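Local coordinates for mandelate racemase/muconate lactonizing protein (Dickeya dadantii, PDB 4IHC), which dehydrates D-mannonate and D-gluconate to 2-dehydro-3-deoxy-D-gluconate with low activity, using one magnesium ion per subunit, though these are probably not its physiological substrates, at residues Asp273-Glu278 and Ile294-Leu299; Glu298-Ile303 and Asp316-His321; Trp282-Arg287 and Asn312-Tyr317; Glu242-Val247 and Leu268-Asp273. All coordinates share one frame; numbering follows the deposited sequence.

Contact 1 of 4, residues Asp273-Glu278 and Ile294-Leu299; sequences DPVAPE and ISMGEL. With MG (magnesium ion), chain I.
Ile294 opens the contact by laying CG2 against CG of Pro274 at 3.9 Å, the two side chains meeting at a slant. Next along, Ser295 gives its carbonyl to the loop: Asp273 N donates to Ser295 O at 2.9 Å, tilted 21° from the carbonyl plane. Met296 then folds back on itself, bent at both chi2 and chi3, which tucks SD against CD of Pro274 and brings CE 4.0 Å from CG2 of Val275. This is the barrel mouth of the enolase-superfamily C-terminal domain, where the loop following strand 270-272 runs alongside strand 294-296 and past its end, and the metal ligands sit at the C-terminal ends of the strands. At Gly297 the single backbone N-H is shared between a water, which also accepts from Leu299 N, and, weakly, Asp273 OD1. Glu298 reaches out with its chain extended beyond CG and binds the magnesium ion through OE1 at 2.3 Å. Its carboxylate plane stands 69° from that of Asp273, whose OD2 approaches CG of Glu298 at 3.6 Å and accepts from a magnesium-bound water at 2.6 Å, a second-shell role. Last comes Leu299, with CB 3.6 Å from CG of Pro277 and Tyr103 of a neighbouring subunit packed against its side chain.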
# COMPACT_ATOMS: atom_id res chain seq x y z
N ASP A 273 -16.63 -20.88 2.52
CA ASP A 273 -17.43 -19.93 1.72
C ASP A 273 -18.13 -18.83 2.55
O ASP A 273 -19.33 -18.64 2.45
CB ASP A 273 -18.42 -20.68 0.81
CG ASP A 273 -17.72 -21.38 -0.39
OD1 ASP A 273 -16.47 -21.35 -0.50
OD2 ASP A 273 -18.43 -22.00 -1.24
N PRO A 274 -17.36 -18.03 3.32
CA PRO A 274 -17.98 -16.91 4.02
C PRO A 274 -18.50 -15.84 3.05
O PRO A 274 -19.40 -15.09 3.40
CB PRO A 274 -16.82 -16.33 4.86
CG PRO A 274 -15.60 -16.78 4.17
CD PRO A 274 -15.92 -18.14 3.60
N VAL A 275 -17.96 -15.79 1.83
CA VAL A 275 -18.43 -14.83 0.84
C VAL A 275 -18.56 -15.47 -0.53
O VAL A 275 -17.95 -16.51 -0.82
CB VAL A 275 -17.50 -13.60 0.73
CG1 VAL A 275 -17.32 -12.92 2.09
CG2 VAL A 275 -16.15 -13.99 0.13
N ALA A 276 -19.36 -14.83 -1.36
CA ALA A 276 -19.55 -15.26 -2.73
C ALA A 276 -18.28 -14.89 -3.51
O ALA A 276 -17.57 -13.98 -3.14
CB ALA A 276 -20.74 -14.52 -3.32
N PRO A 277 -18.06 -15.52 -4.65
CA PRO A 277 -16.92 -15.21 -5.48
C PRO A 277 -16.97 -13.72 -5.85
O PRO A 277 -15.96 -13.03 -5.83
CB PRO A 277 -17.17 -16.09 -6.69
CG PRO A 277 -17.85 -17.29 -6.12
CD PRO A 277 -18.84 -16.66 -5.18
N GLU A 278 -18.17 -13.22 -6.10
CA GLU A 278 -18.35 -11.83 -6.47
C GLU A 278 -17.91 -10.85 -5.38
O GLU A 278 -17.78 -9.64 -5.65
CB GLU A 278 -19.82 -11.59 -6.86
CG GLU A 278 -20.27 -12.33 -8.12
CD GLU A 278 -20.68 -13.78 -7.86
OE1 GLU A 278 -20.79 -14.20 -6.68
OE2 GLU A 278 -20.92 -14.51 -8.85
N ILE A 294 -10.15 -20.33 7.02
CA ILE A 294 -11.13 -20.09 5.98
C ILE A 294 -10.85 -20.96 4.78
O ILE A 294 -9.70 -21.17 4.42
CB ILE A 294 -11.07 -18.62 5.53
CG1 ILE A 294 -11.29 -17.69 6.73
CG2 ILE A 294 -12.05 -18.34 4.41
CD1 ILE A 294 -12.64 -17.88 7.41
N SER A 295 -11.90 -21.47 4.15
CA SER A 295 -11.73 -22.12 2.87
C SER A 295 -12.67 -21.48 1.87
O SER A 295 -13.74 -21.03 2.22
CB SER A 295 -12.01 -23.61 2.99
OG SER A 295 -13.37 -23.82 3.32
N MET A 296 -12.25 -21.46 0.62
CA MET A 296 -13.02 -20.85 -0.44
C MET A 296 -12.75 -21.65 -1.69
O MET A 296 -11.69 -22.27 -1.84
CB MET A 296 -12.55 -19.41 -0.70
CG MET A 296 -12.97 -18.39 0.36
SD MET A 296 -14.66 -17.76 0.10
CE MET A 296 -14.60 -17.23 -1.61
N GLY A 297 -13.71 -21.64 -2.61
CA GLY A 297 -13.35 -21.97 -3.97
C GLY A 297 -14.16 -22.98 -4.73
O GLY A 297 -13.91 -23.17 -5.93
N GLU A 298 -15.13 -23.65 -4.10
CA GLU A 298 -15.88 -24.62 -4.89
C GLU A 298 -16.55 -23.94 -6.10
O GLU A 298 -16.62 -24.55 -7.17
CB GLU A 298 -16.89 -25.40 -4.04
CG GLU A 298 -18.11 -24.60 -3.69
CD GLU A 298 -19.01 -25.34 -2.73
OE1 GLU A 298 -18.49 -26.00 -1.79
OE2 GLU A 298 -20.24 -25.26 -2.91
N LEU A 299 -16.98 -22.67 -5.96
CA LEU A 299 -17.58 -21.95 -7.09
C LEU A 299 -16.59 -21.37 -8.11
O LEU A 299 -17.01 -20.89 -9.14
CB LEU A 299 -18.50 -20.82 -6.62
CG LEU A 299 -19.88 -21.25 -6.12
CD1 LEU A 299 -20.57 -20.10 -5.41
CD2 LEU A 299 -20.75 -21.75 -7.28
MG MG I . -19.57 -25.90 0.21
O HOH W 1 -16.61 -20.83 -3.50
O HOH W 2 -15.97 -24.08 -1.32
O HOH W 3 -19.76 -23.92 -0.09
O HOH W 4 -21.24 -26.22 -0.54

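Contact 2 of 4, residues Glu298-Ile303 and Asp316-His321; sequences ELFVNI and DYIRCH. With MG (magnesium ion), chain I.
The side chains of Arg319 and Glu298 lie side by side, pointing the same way, with guanidinium and carboxylate planes 57° apart; OE1 of Glu298 approaches Arg319 NH2 obliquely at 3.6 Å. The Phe300 ring is likewise met obliquely by CD1 of Ile318, 4.2 Å from its CD2, and SG of Cys320 is also oblique to it, 4.1 Å from CB of Phe300. Helix 303-311 packs on the same phenylalanine through Trp306 and Leu309. Between these two groups the backbones close up: Arg319 O receives a CA-H...O contact from Glu298 CA at 3.2 Å. Farther on, a water bridges the segments, accepting from His321 N and donating toward the carbonyl oxygens of Glu298 and Phe300, although these two donations are not certain, since other acceptors compete. Arg319 arrives at the metal site by a chain bent at chi2 (-89°) and chi3 (-62°), which carries NH2 to the side of OE1 of Glu298. There NH2 is shared between Glu375 in a salt bridge and Glu272, a magnesium ligand. The side chain of His321 turns away from this contact and is hydrogen-bonded through ND1 to His348, while Trp104 of a neighbouring subunit meets its ring edge-to-face. Glu298 and Arg319 both probably bind substrate, so the contact sets a metal ligand beside a cationic group; that positive charge probably offsets part of the negative charge gathered round the magnesium ion.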
# COMPACT_ATOMS: atom_id res chain seq x y z
N GLU A 298 -15.13 -23.65 -4.10
CA GLU A 298 -15.88 -24.62 -4.89
C GLU A 298 -16.55 -23.94 -6.10
O GLU A 298 -16.62 -24.55 -7.17
CB GLU A 298 -16.89 -25.40 -4.04
CG GLU A 298 -18.11 -24.60 -3.69
CD GLU A 298 -19.01 -25.34 -2.73
OE1 GLU A 298 -18.49 -26.00 -1.79
OE2 GLU A 298 -20.24 -25.26 -2.91
N LEU A 299 -16.98 -22.67 -5.96
CA LEU A 299 -17.58 -21.95 -7.09
C LEU A 299 -16.59 -21.37 -8.11
O LEU A 299 -17.01 -20.89 -9.14
CB LEU A 299 -18.50 -20.82 -6.62
CG LEU A 299 -19.88 -21.25 -6.12
CD1 LEU A 299 -20.57 -20.10 -5.41
CD2 LEU A 299 -20.75 -21.75 -7.28
N PHE A 300 -15.29 -21.40 -7.81
CA PHE A 300 -14.30 -20.71 -8.68
C PHE A 300 -14.14 -21.35 -10.06
O PHE A 300 -14.19 -22.58 -10.20
CB PHE A 300 -12.91 -20.59 -8.00
CG PHE A 300 -12.90 -19.74 -6.74
CD1 PHE A 300 -14.00 -18.94 -6.39
CD2 PHE A 300 -11.78 -19.73 -5.90
CE1 PHE A 300 -13.98 -18.15 -5.23
CE2 PHE A 300 -11.74 -18.94 -4.76
CZ PHE A 300 -12.85 -18.16 -4.41
N VAL A 301 -13.98 -20.50 -11.08
CA VAL A 301 -13.87 -20.91 -12.48
C VAL A 301 -12.81 -20.09 -13.22
O VAL A 301 -12.57 -20.28 -14.41
CB VAL A 301 -15.23 -20.77 -13.23
CG1 VAL A 301 -16.27 -21.74 -12.67
CG2 VAL A 301 -15.79 -19.37 -13.12
N ASN A 302 -12.15 -19.19 -12.50
CA ASN A 302 -11.28 -18.18 -13.11
C ASN A 302 -10.11 -17.92 -12.19
O ASN A 302 -10.28 -17.79 -10.96
CB ASN A 302 -12.10 -16.88 -13.32
CG ASN A 302 -11.46 -15.94 -14.31
OD1 ASN A 302 -10.36 -15.41 -14.08
ND2 ASN A 302 -12.14 -15.70 -15.44
N ILE A 303 -8.92 -17.85 -12.77
CA ILE A 303 -7.69 -17.54 -12.01
C ILE A 303 -7.75 -16.19 -11.31
O ILE A 303 -7.24 -16.04 -10.18
CB ILE A 303 -6.42 -17.58 -12.90
CG1 ILE A 303 -5.19 -17.19 -12.10
CG2 ILE A 303 -6.47 -16.54 -14.00
CD1 ILE A 303 -3.94 -17.23 -12.94
N ASP A 316 -7.04 -20.33 3.91
CA ASP A 316 -6.16 -21.41 4.32
C ASP A 316 -6.35 -22.73 3.53
O ASP A 316 -5.45 -23.57 3.51
CB ASP A 316 -6.32 -21.65 5.82
CG ASP A 316 -6.40 -20.32 6.57
OD1 ASP A 316 -5.33 -19.71 6.80
OD2 ASP A 316 -7.53 -19.85 6.87
N TYR A 317 -7.47 -22.85 2.84
CA TYR A 317 -7.77 -24.08 2.10
C TYR A 317 -8.43 -23.64 0.81
O TYR A 317 -9.34 -22.82 0.81
CB TYR A 317 -8.73 -24.98 2.89
CG TYR A 317 -8.13 -25.50 4.19
CD1 TYR A 317 -7.41 -26.70 4.21
CD2 TYR A 317 -8.24 -24.78 5.37
CE1 TYR A 317 -6.84 -27.18 5.38
CE2 TYR A 317 -7.67 -25.23 6.55
CZ TYR A 317 -6.97 -26.42 6.54
OH TYR A 317 -6.40 -26.88 7.67
N ILE A 318 -7.96 -24.19 -0.30
CA ILE A 318 -8.58 -23.95 -1.60
C ILE A 318 -9.52 -25.13 -1.91
O ILE A 318 -9.10 -26.32 -1.83
CB ILE A 318 -7.49 -23.72 -2.69
CG1 ILE A 318 -8.11 -23.36 -4.04
CG2 ILE A 318 -6.60 -24.96 -2.85
CD1 ILE A 318 -8.86 -22.04 -4.00
N ARG A 319 -10.76 -24.82 -2.30
CA ARG A 319 -11.84 -25.82 -2.40
C ARG A 319 -12.38 -26.11 -3.80
O ARG A 319 -13.52 -26.57 -3.93
CB ARG A 319 -13.04 -25.36 -1.59
CG ARG A 319 -12.80 -25.32 -0.10
CD ARG A 319 -13.15 -26.68 0.46
NE ARG A 319 -14.54 -26.97 0.23
CZ ARG A 319 -15.06 -28.19 0.11
NH1 ARG A 319 -14.29 -29.28 0.15
NH2 ARG A 319 -16.36 -28.31 -0.09
N CYS A 320 -11.59 -25.86 -4.83
CA CYS A 320 -12.12 -25.98 -6.18
C CYS A 320 -12.69 -27.34 -6.49
O CYS A 320 -12.25 -28.36 -5.95
CB CYS A 320 -11.06 -25.59 -7.22
SG CYS A 320 -10.54 -23.86 -7.06
N HIS A 321 -13.69 -27.34 -7.36
CA HIS A 321 -14.20 -28.53 -8.02
C HIS A 321 -13.28 -28.78 -9.20
O HIS A 321 -13.25 -28.01 -10.18
CB HIS A 321 -15.62 -28.28 -8.52
CG HIS A 321 -16.39 -29.52 -8.86
ND1 HIS A 321 -17.30 -30.10 -7.99
CD2 HIS A 321 -16.39 -30.29 -9.97
CE1 HIS A 321 -17.83 -31.17 -8.56
NE2 HIS A 321 -17.28 -31.31 -9.76
MG MG I . -19.57 -25.90 0.21
O HOH W 5 -14.34 -24.94 -8.77
O HOH W 4 -21.24 -26.22 -0.54
O HOH W 3 -19.76 -23.92 -0.09

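Contact 3 of 4, residues Trp282-Arg287 and Asn312-Tyr317; sequences WLRMLR and NKLIDY
Arg287 makes the tight half of this contact, driving its guanidinium into the loop that leads to strand 317-318. Bends at chi2 (-75°) and chi3 (-85°) curl the chain so that CG passes 3.4 Å from Leu314 O and the head lands between Lys313 and Asp316. Two of its nitrogens, NE and NH2, grip the single oxygen Lys313 O side-on, NH2 at 2.9 Å. Lys313, at positive phi, is the C' residue of the Schellman motif ending helix 303-311, and the turn leaves its carbonyl available to Arg287. The other grip is end-on to the carboxylate of Asp316: NH1 reaches OD2 at 2.8 Å on the syn side, whereas NH2 meets OD1 at 2.9 Å from above the carboxylate plane. The latter bond is nevertheless nearly straight, with 174° at the hydrogen. Leu314 packs beside these bonds, CD2 3.9 Å from CG of Arg287 and CB 4.2 Å from CB of Leu283.

Toward solvent the packing thins. The exposed Arg284 stretches out, extended from CG to NE, its CG 3.8 Å from CD1 of Leu314, and its guanidinium stands almost perpendicular to the amide of Asn312. NH2 of Arg284 and ND2 of Asn312 come to 3.4 Å, but both are donors; ND2 bonds instead to Pro308 O. With Asp316 OD2 also accepting from Ile294 N, the buried charges are paired and bonded to backbone, and helix 283-289 is tied to the loop entering strand 317-318.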
# COMPACT_ATOMS: atom_id res chain seq x y z
N TRP A 282 -13.91 -8.71 0.13
CA TRP A 282 -14.25 -8.53 1.56
C TRP A 282 -13.39 -9.39 2.47
O TRP A 282 -13.42 -9.22 3.68
CB TRP A 282 -15.72 -8.86 1.79
CG TRP A 282 -16.66 -7.73 1.40
CD1 TRP A 282 -17.21 -7.52 0.18
CD2 TRP A 282 -17.18 -6.71 2.26
NE1 TRP A 282 -18.01 -6.40 0.19
CE2 TRP A 282 -18.04 -5.90 1.47
CE3 TRP A 282 -17.02 -6.40 3.63
CZ2 TRP A 282 -18.70 -4.78 1.99
CZ3 TRP A 282 -17.70 -5.29 4.15
CH2 TRP A 282 -18.52 -4.49 3.33
N LEU A 283 -12.63 -10.32 1.90
CA LEU A 283 -11.79 -11.18 2.72
C LEU A 283 -10.60 -10.41 3.27
O LEU A 283 -10.01 -10.81 4.26
CB LEU A 283 -11.35 -12.45 1.97
CG LEU A 283 -12.53 -13.42 1.79
CD1 LEU A 283 -12.21 -14.49 0.78
CD2 LEU A 283 -12.88 -14.04 3.13
N ARG A 284 -10.24 -9.29 2.65
CA ARG A 284 -9.16 -8.50 3.22
C ARG A 284 -9.56 -8.04 4.60
O ARG A 284 -8.77 -8.12 5.54
CB ARG A 284 -8.83 -7.29 2.35
CG ARG A 284 -8.20 -7.70 1.03
CD ARG A 284 -7.83 -6.51 0.16
NE ARG A 284 -7.24 -6.97 -1.10
CZ ARG A 284 -6.05 -7.56 -1.19
NH1 ARG A 284 -5.32 -7.75 -0.10
NH2 ARG A 284 -5.59 -7.95 -2.38
N MET A 285 -10.82 -7.61 4.75
CA MET A 285 -11.27 -7.12 6.05
C MET A 285 -11.43 -8.29 7.04
O MET A 285 -11.05 -8.20 8.19
CB MET A 285 -12.58 -6.32 5.91
CG MET A 285 -13.23 -5.92 7.24
SD MET A 285 -14.88 -5.12 7.09
CE MET A 285 -15.19 -4.83 8.84
N LEU A 286 -11.96 -9.41 6.58
CA LEU A 286 -12.20 -10.52 7.49
C LEU A 286 -10.85 -11.02 8.06
O LEU A 286 -10.75 -11.37 9.25
CB LEU A 286 -13.04 -11.63 6.81
CG LEU A 286 -13.28 -12.98 7.49
CD1 LEU A 286 -14.42 -13.75 6.81
CD2 LEU A 286 -12.02 -13.84 7.50
N ARG A 287 -9.80 -11.02 7.23
CA ARG A 287 -8.50 -11.61 7.66
C ARG A 287 -7.65 -10.67 8.52
O ARG A 287 -6.62 -11.06 9.10
CB ARG A 287 -7.71 -12.11 6.44
CG ARG A 287 -8.47 -13.20 5.66
CD ARG A 287 -8.40 -14.49 6.44
NE ARG A 287 -7.16 -15.17 6.11
CZ ARG A 287 -6.89 -16.43 6.42
NH1 ARG A 287 -7.73 -17.11 7.20
NH2 ARG A 287 -5.76 -17.00 6.00
N ASN A 312 -2.33 -13.23 -1.29
CA ASN A 312 -2.45 -12.42 -0.11
C ASN A 312 -2.79 -13.18 1.16
O ASN A 312 -3.11 -12.55 2.17
CB ASN A 312 -3.48 -11.31 -0.38
CG ASN A 312 -2.95 -10.26 -1.33
OD1 ASN A 312 -2.22 -9.37 -0.91
ND2 ASN A 312 -3.28 -10.38 -2.63
N LYS A 313 -2.71 -14.51 1.13
CA LYS A 313 -2.97 -15.34 2.34
C LYS A 313 -4.37 -15.13 2.90
O LYS A 313 -4.56 -15.16 4.12
CB LYS A 313 -1.96 -15.00 3.47
CG LYS A 313 -0.49 -15.03 3.06
CD LYS A 313 -0.21 -16.11 2.02
CE LYS A 313 1.29 -16.22 1.74
NZ LYS A 313 1.77 -15.24 0.74
N LEU A 314 -5.35 -14.93 2.03
CA LEU A 314 -6.69 -14.58 2.45
C LEU A 314 -7.55 -15.81 2.77
O LEU A 314 -8.67 -15.68 3.30
CB LEU A 314 -7.35 -13.68 1.38
CG LEU A 314 -6.73 -12.28 1.29
CD1 LEU A 314 -7.53 -11.37 0.37
CD2 LEU A 314 -6.57 -11.63 2.66
N ILE A 315 -7.01 -16.99 2.48
CA ILE A 315 -7.66 -18.25 2.83
C ILE A 315 -6.60 -19.27 3.25
O ILE A 315 -5.41 -19.11 2.95
CB ILE A 315 -8.42 -18.87 1.63
CG1 ILE A 315 -7.44 -19.22 0.50
CG2 ILE A 315 -9.53 -17.93 1.15
CD1 ILE A 315 -8.12 -19.65 -0.82
N ASP A 316 -7.04 -20.33 3.91
CA ASP A 316 -6.16 -21.41 4.32
C ASP A 316 -6.35 -22.73 3.53
O ASP A 316 -5.45 -23.57 3.51
CB ASP A 316 -6.32 -21.65 5.82
CG ASP A 316 -6.40 -20.32 6.57
OD1 ASP A 316 -5.33 -19.71 6.80
OD2 ASP A 316 -7.53 -19.85 6.87
N TYR A 317 -7.47 -22.85 2.84
CA TYR A 317 -7.77 -24.08 2.10
C TYR A 317 -8.43 -23.64 0.81
O TYR A 317 -9.34 -22.82 0.81
CB TYR A 317 -8.73 -24.98 2.89
CG TYR A 317 -8.13 -25.50 4.19
CD1 TYR A 317 -7.41 -26.70 4.21
CD2 TYR A 317 -8.24 -24.78 5.37
CE1 TYR A 317 -6.84 -27.18 5.38
CE2 TYR A 317 -7.67 -25.23 6.55
CZ TYR A 317 -6.97 -26.42 6.54
OH TYR A 317 -6.40 -26.88 7.67

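Contact 4 of 4, residues Glu242-Val247 and Leu268-Asp273. With MG (magnesium ion), chain I.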
# COMPACT_ATOMS: atom_id res chain seq x y z
N GLU A 242 -12.70 -32.93 14.64
CA GLU A 242 -12.48 -31.73 13.84
C GLU A 242 -13.79 -31.36 13.17
O GLU A 242 -14.49 -32.24 12.68
CB GLU A 242 -11.42 -32.00 12.79
CG GLU A 242 -10.04 -32.27 13.38
CD GLU A 242 -9.44 -31.08 14.13
OE1 GLU A 242 -9.75 -29.90 13.80
OE2 GLU A 242 -8.63 -31.31 15.05
N PHE A 243 -14.13 -30.07 13.17
CA PHE A 243 -15.45 -29.61 12.72
C PHE A 243 -15.26 -28.70 11.57
O PHE A 243 -14.40 -27.83 11.62
CB PHE A 243 -16.18 -28.77 13.78
CG PHE A 243 -16.70 -29.55 14.95
CD1 PHE A 243 -16.93 -30.91 14.85
CD2 PHE A 243 -17.02 -28.90 16.13
CE1 PHE A 243 -17.43 -31.63 15.93
CE2 PHE A 243 -17.53 -29.61 17.21
CZ PHE A 243 -17.73 -30.98 17.11
N ILE A 244 -16.11 -28.85 10.57
CA ILE A 244 -16.13 -27.96 9.44
C ILE A 244 -17.54 -27.36 9.33
O ILE A 244 -18.51 -28.09 9.48
CB ILE A 244 -15.81 -28.76 8.19
CG1 ILE A 244 -14.29 -28.94 8.10
CG2 ILE A 244 -16.41 -28.11 6.94
CD1 ILE A 244 -13.88 -29.99 7.09
N HIS A 245 -17.67 -26.05 9.09
CA HIS A 245 -19.00 -25.48 8.84
C HIS A 245 -18.97 -24.73 7.52
O HIS A 245 -18.04 -23.99 7.25
CB HIS A 245 -19.41 -24.53 9.97
CG HIS A 245 -20.78 -23.96 9.80
ND1 HIS A 245 -21.93 -24.74 9.90
CD2 HIS A 245 -21.20 -22.70 9.52
CE1 HIS A 245 -22.99 -23.98 9.67
NE2 HIS A 245 -22.58 -22.74 9.46
N ASP A 246 -20.02 -24.91 6.72
CA ASP A 246 -20.18 -24.27 5.41
C ASP A 246 -21.20 -23.13 5.43
O ASP A 246 -22.40 -23.38 5.54
CB ASP A 246 -20.65 -25.32 4.40
CG ASP A 246 -20.33 -24.95 2.95
OD1 ASP A 246 -20.18 -23.75 2.64
OD2 ASP A 246 -20.28 -25.88 2.10
N VAL A 247 -20.73 -21.89 5.34
CA VAL A 247 -21.60 -20.74 5.28
C VAL A 247 -22.28 -20.64 3.90
O VAL A 247 -23.39 -20.10 3.77
CB VAL A 247 -20.84 -19.44 5.56
CG1 VAL A 247 -21.75 -18.22 5.48
CG2 VAL A 247 -20.14 -19.48 6.92
N LEU A 268 -12.86 -24.43 14.69
CA LEU A 268 -13.17 -25.15 13.47
C LEU A 268 -11.91 -25.50 12.71
O LEU A 268 -10.92 -24.79 12.78
CB LEU A 268 -14.13 -24.37 12.56
CG LEU A 268 -15.44 -23.84 13.14
CD1 LEU A 268 -16.43 -23.48 12.04
CD2 LEU A 268 -16.10 -24.79 14.12
N PHE A 269 -11.97 -26.61 11.98
CA PHE A 269 -10.93 -26.97 11.04
C PHE A 269 -10.94 -25.96 9.89
O PHE A 269 -9.87 -25.48 9.43
CB PHE A 269 -11.16 -28.39 10.53
CG PHE A 269 -10.08 -28.88 9.62
CD1 PHE A 269 -8.89 -29.36 10.14
CD2 PHE A 269 -10.25 -28.86 8.25
CE1 PHE A 269 -7.88 -29.80 9.29
CE2 PHE A 269 -9.24 -29.28 7.40
CZ PHE A 269 -8.07 -29.78 7.93
N TYR A 270 -12.14 -25.67 9.38
CA TYR A 270 -12.35 -24.47 8.58
C TYR A 270 -13.79 -24.01 8.43
O TYR A 270 -14.71 -24.81 8.45
CB TYR A 270 -11.67 -24.55 7.21
CG TYR A 270 -12.12 -25.63 6.22
CD1 TYR A 270 -13.42 -25.69 5.73
CD2 TYR A 270 -11.18 -26.52 5.68
CE1 TYR A 270 -13.80 -26.66 4.78
CE2 TYR A 270 -11.54 -27.45 4.73
CZ TYR A 270 -12.85 -27.52 4.27
OH TYR A 270 -13.17 -28.46 3.32
N LEU A 271 -13.96 -22.70 8.29
CA LEU A 271 -15.22 -22.09 7.95
C LEU A 271 -15.24 -21.84 6.43
O LEU A 271 -14.37 -21.14 5.91
CB LEU A 271 -15.37 -20.78 8.72
CG LEU A 271 -16.67 -19.97 8.53
CD1 LEU A 271 -17.88 -20.77 8.98
CD2 LEU A 271 -16.61 -18.66 9.30
N GLU A 272 -16.22 -22.42 5.73
CA GLU A 272 -16.19 -22.49 4.28
C GLU A 272 -17.10 -21.47 3.62
O GLU A 272 -18.22 -21.22 4.09
CB GLU A 272 -16.60 -23.91 3.85
CG GLU A 272 -16.90 -24.03 2.37
CD GLU A 272 -17.21 -25.45 1.97
OE1 GLU A 272 -16.84 -26.38 2.73
OE2 GLU A 272 -17.82 -25.65 0.89
N ASP A 273 -16.63 -20.88 2.52
CA ASP A 273 -17.43 -19.93 1.72
C ASP A 273 -18.13 -18.83 2.55
O ASP A 273 -19.33 -18.64 2.45
CB ASP A 273 -18.42 -20.68 0.81
CG ASP A 273 -17.72 -21.38 -0.39
OD1 ASP A 273 -16.47 -21.35 -0.50
OD2 ASP A 273 -18.43 -22.00 -1.24
MG MG I . -19.57 -25.90 0.21
O HOH W 3 -19.76 -23.92 -0.09
O HOH W 4 -21.24 -26.22 -0.54
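Strands 242-246 and 270-272 are successive parallel strands of the enolase-superfamily barrel, joined through helix 253-263 in a beta-alpha-beta unit, and both end at the magnesium site. Their axes lie 4.8 Å apart at 17°. The backbone bonds alternate in the parallel manner: Tyr270 O accepts from His245 N, His245 O from Glu272 N at 2.8 Å, and Glu272 O from Val247 N. Farther back, Phe243 O takes the hydrogen of Phe269 N.

Ile244, Tyr270, Asp246 and Glu272 share one face of the sheet. CD1 of Ile244 sits over one face of the Tyr270 ring, 4.1 Å from the centroid and 20° off the normal, a CH-pi contact displaced toward the rim; the Tyr270 hydroxyl bonds to that of Tyr148. One step nearer the mouth, Asp246 and Glu272 swing their carboxylates together, with planes 39° apart. OD2 of Asp246 and OE2 of Glu272 come to 2.8 Å, a distance explained by the magnesium ion they both bind; Glu298 supplies the third carboxylate. Glu272 spans the gap with a fully extended chain. Arg175 donates to Asp246 OD2 as Arg319 does to Glu272 OE2, so both of these metal-binding oxygens also accept from an arginine. One water bound to magnesium donates to Asp246 OD1 at 2.8 Å.

On the other face, CD1 of Leu271 lies at the edge of the His245 ring, in its plane and 3.9 Å from CD2 of His245.

Overall arrangement
All four contacts belong to the C-terminal barrel domain and involve consecutive parallel strands, 242-246, 270-272, 294-296 and 317-318. Along the chain contact 4 comes first and closes before contact 1 opens, sharing Asp273 with it; contacts 1 and 3 interleave, and contact 2 begins where contact 1 ends. Centres of contacts 1 and 2 lie about 7 Å apart, those of contacts 1 and 4 about 12 Å. These three meet at one magnesium ion, whose carboxylate ligands sit at or just beyond the ends of three successive strands. Contact 3, about 15 Å from contact 4 between centres, joins helix 283-289 to the approach to strand 317-318, away from the metal.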